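Local coordinates for protein PKS (Streptomyces albus, PDB 4OQJ) that probably condenses acyl groups held on carrier proteins, as a ketosynthase in the assembly of the antibiotic oxazolomycin, at residues Arg49-His54 and Ala78-Val83; Thr254-Gly259 and Val369-Thr374. One frame throughout, in Å; residues are numbered along the deposited sequence. Where two conformers were deposited one is given.

Contact 1: residues Arg49-His54 and Ala78-Val83; sequences RETLTH and AGQVLV
Thr53 and Gly79 form an antiparallel hydrogen-bonded pair. Thr53 N gives its hydrogen to Gly79 O at 2.8 Å, and Gly79 N returns one to Thr53 O at 2.9 Å. His54 and Ala78 follow as a non-hydrogen-bonded pair. Here Ala78 CA comes 3.1 Å from Thr53 O in a CA-H...O contact, so this carbonyl receives both an N-H and a C-H.

Polar side chains extend the pairing beyond the strands. Thr51 OG1 hydrogen-bonds Gln80 OE1 at 2.7 Å, from 20° off the plane of the amide carbonyl. The two side chains meet at about a right angle. A bend at chi2 (-81°) turns the glutamine amide back toward Thr51. Its other end, NE2, bonds to Asn368 O. That carbonyl is a second acceptor near the Thr51 hydroxyl, whose one proton is either shared between the two or goes to one of them. A water joins the same two segments. It donates to Thr51 O and accepts from Val81 N at 3.0 Å. It also lies unusually close to Thr53 OG1, with the direction of any proton between them left open.

Apolar contact is small. Leu52 CD1 lies 3.9 Å from Ala78 CB, and His54 CD2 approaches Ala78 CB obliquely at 4.1 Å. On the other face of the ladder, Thr53 OG1 lies near Val81 CG2.

Strand 53-54 is an outer strand of a small three-stranded antiparallel sheet in the ketosynthase. Strand 75-79 lies in the middle, and strand 230-231 flanks it on its other side. Thr51 packs on Val44 of helix 38-46 and shares backbone hydrogen bonding with Asn368 of helix 366-369.

Contact 2: residues Thr254-Gly259 and Val369-Thr374; sequences TVIGNG and VGHLDT
Two short backbone hydrogen bonds hold His371 against residues 254-259. His371 N donates to Val255 O at 2.7 Å in a nearly straight bond. Gly257 N donates to His371 O, also at 2.7 Å, but from 54° out of the carbonyl plane. Ile256 CD1 touches His371 O at 3.4 Å.

Side chains close around this bridge. Thr254 CG2 sits at the edge of the His371 ring, 4.0 Å from CD2. Thr254 OG1 faces His371 CB and is buried with no polar partner in the model. Leu372 CD1 lies 3.9 Å from Gly257 CA, where the glycine leaves room for it.

A second layer fixes the ring. With chi1 at -171°, the His371 ring swings beside its own carbonyl carbon, where ND1 can meet the next turn of the loop. There Asp373 N donates to His371 ND1 at 3.0 Å, tilted 25° from the ring plane. The His371 side chain also touches Ala376 of helix 376-390. Farther out, His221 ND1 bonds Gly257 O, and Gln223 N bonds Asn258 OD1.

With ND1 engaged by the backbone, NE2 hydrogen-bonds O1 of a glycerol, probably from the crystallisation liquor. Asn-Val-Gly-His is a recognised ketosynthase motif, and its histidine belongs to the Cys-His-His active site in relatives. The motif and the held ring are consistent with such a role for His371.

Contact 1 closes along the chain before contact 2 opens, yet their centres lie only 10 Å apart. Both belong to the ketosynthase. Gln80 joins them: its carbonyl O probably accepts a hydrogen bond from Asn258 ND2 at 3.0 Å, and its side-chain amide packs against the backbone of Val369 and Gly370. Helix 366-369 supplies Asn368 to contact 1 and leads directly into the His371 loop of contact 2. The small sheet containing strands 53-54 and 75-79 is thus tied to the loops before strand 259-267, in the large central sheet, and before helix 376-390. Contact 1 thus touches the loop that carries His371, probably an active-site histidine.

Contact 1: residues Arg49-His54 and Ala78-Val83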
loop_
_atom_site.group_PDB
_atom_site.type_symbol
_atom_site.label_atom_id
_atom_site.label_comp_id
_atom_site.label_asym_id
_atom_site.label_seq_id
_atom_site.Cartn_x
_atom_site.Cartn_y
_atom_site.Cartn_z
ATOM N N ARG A 49 -18.448 -16.658 -23.371
ATOM C CA ARG A 49 -17.339 -16.999 -24.255
ATOM C C ARG A 49 -15.986 -17.087 -23.547
ATOM O O ARG A 49 -15.679 -16.307 -22.637
ATOM C CB ARG A 49 -17.275 -15.992 -25.407
ATOM C CG ARG A 49 -18.427 -16.179 -26.401
ATOM C CD ARG A 49 -18.288 -15.323 -27.650
ATOM N NE ARG A 49 -18.564 -13.907 -27.395
ATOM C CZ ARG A 49 -17.638 -12.973 -27.185
ATOM N NH1 ARG A 49 -16.343 -13.280 -27.193
ATOM N NH2 ARG A 49 -18.011 -11.717 -26.971
ATOM N N GLU A 50 -15.200 -18.085 -23.968
ATOM C CA GLU A 50 -13.794 -18.253 -23.586
ATOM C C GLU A 50 -12.947 -17.430 -24.549
ATOM O O GLU A 50 -13.144 -17.536 -25.752
ATOM C CB GLU A 50 -13.373 -19.714 -23.693
ATOM C CG GLU A 50 -12.912 -20.381 -22.462
ATOM C CD GLU A 50 -12.411 -21.780 -22.771
ATOM O OE1 GLU A 50 -12.869 -22.369 -23.775
ATOM O OE2 GLU A 50 -11.548 -22.283 -22.030
ATOM N N THR A 51 -12.006 -16.632 -24.057
ATOM C CA THR A 51 -11.245 -15.742 -24.940
ATOM C C THR A 51 -9.881 -16.314 -25.313
ATOM O O THR A 51 -9.050 -15.633 -25.932
ATOM C CB THR A 51 -11.050 -14.375 -24.284
ATOM O OG1 THR A 51 -10.438 -14.568 -23.016
ATOM C CG2 THR A 51 -12.388 -13.693 -24.087
ATOM N N LEU A 52 -9.666 -17.566 -24.928
ATOM C CA LEU A 52 -8.448 -18.300 -25.252
ATOM C C LEU A 52 -8.100 -18.203 -26.735
ATOM O O LEU A 52 -8.951 -18.424 -27.597
ATOM C CB LEU A 52 -8.610 -19.764 -24.859
ATOM C CG LEU A 52 -7.368 -20.640 -24.983
ATOM C CD1 LEU A 52 -6.321 -20.194 -23.972
ATOM C CD2 LEU A 52 -7.724 -22.104 -24.802
ATOM N N THR A 53 -6.849 -17.860 -27.017
ATOM C CA THR A 53 -6.338 -17.831 -28.377
ATOM C C THR A 53 -5.497 -19.081 -28.618
ATOM O O THR A 53 -4.642 -19.414 -27.803
ATOM C CB THR A 53 -5.486 -16.569 -28.636
ATOM O OG1 THR A 53 -6.305 -15.396 -28.509
ATOM C CG2 THR A 53 -4.866 -16.600 -30.037
ATOM N N HIS A 54 -5.759 -19.786 -29.718
ATOM C CA HIS A 54 -4.925 -20.923 -30.121
ATOM C C HIS A 54 -3.881 -20.444 -31.135
ATOM O O HIS A 54 -4.209 -19.724 -32.077
ATOM C CB HIS A 54 -5.776 -22.047 -30.709
ATOM C CG HIS A 54 -6.641 -22.738 -29.700
ATOM N ND1 HIS A 54 -7.915 -22.308 -29.390
ATOM C CD2 HIS A 54 -6.411 -23.820 -28.921
ATOM C CE1 HIS A 54 -8.433 -23.099 -28.469
ATOM N NE2 HIS A 54 -7.540 -24.024 -28.164
ATOM N N ALA A 78 -1.413 -22.263 -26.814
ATOM C CA ALA A 78 -2.530 -21.363 -26.597
ATOM C C ALA A 78 -2.188 -20.375 -25.500
ATOM O O ALA A 78 -1.269 -20.603 -24.721
ATOM C CB ALA A 78 -3.786 -22.149 -26.236
ATOM N N GLY A 79 -2.919 -19.273 -25.453
ATOM C CA GLY A 79 -2.674 -18.248 -24.467
ATOM C C GLY A 79 -3.837 -17.285 -24.391
ATOM O O GLY A 79 -4.716 -17.290 -25.253
ATOM N N GLN A 80 -3.844 -16.481 -23.335
ATOM C CA GLN A 80 -4.857 -15.460 -23.117
ATOM C C GLN A 80 -4.181 -14.133 -23.304
ATOM O O GLN A 80 -3.597 -13.602 -22.349
ATOM C CB GLN A 80 -5.446 -15.576 -21.711
ATOM C CG GLN A 80 -6.353 -16.780 -21.525
ATOM C CD GLN A 80 -7.752 -16.542 -22.058
ATOM O OE1 GLN A 80 -7.990 -15.596 -22.809
ATOM N NE2 GLN A 80 -8.692 -17.401 -21.659
ATOM N N VAL A 81 -4.227 -13.607 -24.528
ATOM C CA VAL A 81 -3.426 -12.437 -24.878
ATOM C C VAL A 81 -4.209 -11.131 -24.855
ATOM O O VAL A 81 -5.411 -11.084 -25.141
ATOM C CB VAL A 81 -2.778 -12.593 -26.277
ATOM C CG1 VAL A 81 -2.113 -13.959 -26.403
ATOM C CG2 VAL A 81 -3.789 -12.397 -27.380
ATOM N N LEU A 82 -3.501 -10.066 -24.502
ATOM C CA LEU A 82 -4.031 -8.720 -24.596
ATOM C C LEU A 82 -3.580 -8.088 -25.918
ATOM O O LEU A 82 -2.400 -7.796 -26.100
ATOM C CB LEU A 82 -3.569 -7.874 -23.417
ATOM C CG LEU A 82 -4.052 -6.420 -23.459
ATOM C CD1 LEU A 82 -5.573 -6.365 -23.404
ATOM C CD2 LEU A 82 -3.425 -5.637 -22.308
ATOM N N VAL A 83 -4.518 -7.886 -26.833
ATOM C CA VAL A 83 -4.209 -7.294 -28.134
ATOM C C VAL A 83 -3.740 -5.851 -27.965
ATOM O O VAL A 83 -4.277 -5.105 -27.139
ATOM C CB VAL A 83 -5.431 -7.328 -29.082
ATOM C CG1 VAL A 83 -5.087 -6.705 -30.446
ATOM C CG2 VAL A 83 -5.926 -8.751 -29.267
HETATM O O HOH W 1 -6.600 -14.463 -26.180
#

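Contact 2: residues Thr254-Gly259 and Val369-Thr374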
loop_
_atom_site.group_PDB
_atom_site.type_symbol
_atom_site.label_atom_id
_atom_site.label_comp_id
_atom_site.label_asym_id
_atom_site.label_seq_id
_atom_site.Cartn_x
_atom_site.Cartn_y
_atom_site.Cartn_z
ATOM N N THR A 254 -5.123 -23.582 -14.672
ATOM C CA THR A 254 -5.587 -22.371 -15.335
ATOM C C THR A 254 -4.570 -21.980 -16.400
ATOM O O THR A 254 -3.656 -22.740 -16.690
ATOM C CB THR A 254 -5.809 -21.232 -14.297
ATOM O OG1 THR A 254 -6.474 -20.117 -14.899
ATOM C CG2 THR A 254 -4.491 -20.765 -13.693
ATOM N N VAL A 255 -4.766 -20.818 -17.004
ATOM C CA VAL A 255 -3.843 -20.260 -17.991
ATOM C C VAL A 255 -3.534 -18.850 -17.552
ATOM O O VAL A 255 -4.437 -18.101 -17.201
ATOM C CB VAL A 255 -4.435 -20.207 -19.409
ATOM C CG1 VAL A 255 -3.369 -19.796 -20.420
ATOM C CG2 VAL A 255 -4.985 -21.516 -19.773
ATOM N N ILE A 256 -2.291 -18.465 -17.567
ATOM C CA ILE A 256 -1.922 -17.129 -17.238
ATOM C C ILE A 256 -2.458 -16.195 -18.289
ATOM O O ILE A 256 -2.411 -16.509 -19.427
ATOM C CB ILE A 256 -0.419 -16.985 -17.040
ATOM C CG1 ILE A 256 -0.174 -15.932 -15.990
ATOM C CG2 ILE A 256 0.322 -16.773 -18.341
ATOM C CD1 ILE A 256 -0.720 -16.408 -14.685
ATOM N N GLY A 257 -3.003 -15.088 -17.894
ATOM C CA GLY A 257 -3.514 -14.135 -18.862
ATOM C C GLY A 257 -2.897 -12.767 -18.735
ATOM O O GLY A 257 -2.131 -12.473 -17.800
ATOM N N ASN A 258 -3.269 -11.905 -19.671
ATOM C CA ASN A 258 -2.723 -10.564 -19.732
ATOM C C ASN A 258 -3.840 -9.557 -19.739
ATOM O O ASN A 258 -4.823 -9.731 -20.455
ATOM C CB ASN A 258 -1.841 -10.429 -20.976
ATOM C CG ASN A 258 -0.697 -11.421 -20.969
ATOM O OD1 ASN A 258 0.410 -11.112 -20.541
ATOM N ND2 ASN A 258 -0.962 -12.618 -21.421
ATOM N N GLY A 259 -3.714 -8.509 -18.933
ATOM C CA GLY A 259 -4.749 -7.502 -18.913
ATOM C C GLY A 259 -4.561 -6.430 -17.876
ATOM O O GLY A 259 -3.595 -6.445 -17.105
ATOM N N VAL A 369 -11.282 -15.750 -19.170
ATOM C CA VAL A 369 -10.107 -15.010 -19.636
ATOM C C VAL A 369 -8.785 -15.500 -19.058
ATOM O O VAL A 369 -7.736 -14.914 -19.336
ATOM C CB VAL A 369 -10.233 -13.488 -19.320
ATOM C CG1 VAL A 369 -11.454 -12.896 -19.998
ATOM C CG2 VAL A 369 -10.266 -13.230 -17.801
ATOM N N GLY A 370 -8.829 -16.577 -18.281
ATOM C CA GLY A 370 -7.660 -17.055 -17.562
ATOM C C GLY A 370 -7.324 -16.242 -16.319
ATOM O O GLY A 370 -8.090 -15.403 -15.868
ATOM N N HIS A 371 -6.137 -16.503 -15.797
ATOM C CA HIS A 371 -5.649 -15.972 -14.544
ATOM C C HIS A 371 -4.797 -14.748 -14.835
ATOM O O HIS A 371 -3.660 -14.887 -15.277
ATOM C CB HIS A 371 -4.846 -17.064 -13.810
ATOM C CG HIS A 371 -4.474 -16.715 -12.406
ATOM N ND1 HIS A 371 -4.359 -15.419 -11.960
ATOM C CD2 HIS A 371 -4.188 -17.508 -11.338
ATOM C CE1 HIS A 371 -4.018 -15.418 -10.682
ATOM N NE2 HIS A 371 -3.906 -16.671 -10.282
ATOM N N LEU A 372 -5.340 -13.554 -14.583
ATOM C CA LEU A 372 -4.642 -12.302 -14.909
ATOM C C LEU A 372 -3.643 -11.864 -13.848
ATOM O O LEU A 372 -3.185 -10.712 -13.841
ATOM C CB LEU A 372 -5.668 -11.187 -15.156
ATOM C CG LEU A 372 -6.127 -11.007 -16.612
ATOM C CD1 LEU A 372 -6.488 -12.303 -17.231
ATOM C CD2 LEU A 372 -7.308 -10.054 -16.710
ATOM N N ASP A 373 -3.294 -12.778 -12.957
ATOM C CA ASP A 373 -2.174 -12.554 -12.046
ATOM C C ASP A 373 -2.421 -11.285 -11.203
ATOM O O ASP A 373 -3.415 -11.222 -10.491
ATOM C CB ASP A 373 -0.883 -12.471 -12.854
ATOM C CG ASP A 373 0.355 -12.610 -12.001
ATOM O OD1 ASP A 373 0.647 -13.745 -11.578
ATOM O OD2 ASP A 373 1.036 -11.586 -11.770
ATOM N N THR A 374 -1.562 -10.270 -11.291
ATOM C CA THR A 374 -1.754 -9.034 -10.531
ATOM C C THR A 374 -3.134 -8.417 -10.766
ATOM O O THR A 374 -3.727 -7.811 -9.860
ATOM C CB THR A 374 -0.659 -8.008 -10.916
ATOM O OG1 THR A 374 0.593 -8.689 -11.075
ATOM C CG2 THR A 374 -0.517 -6.924 -9.866
#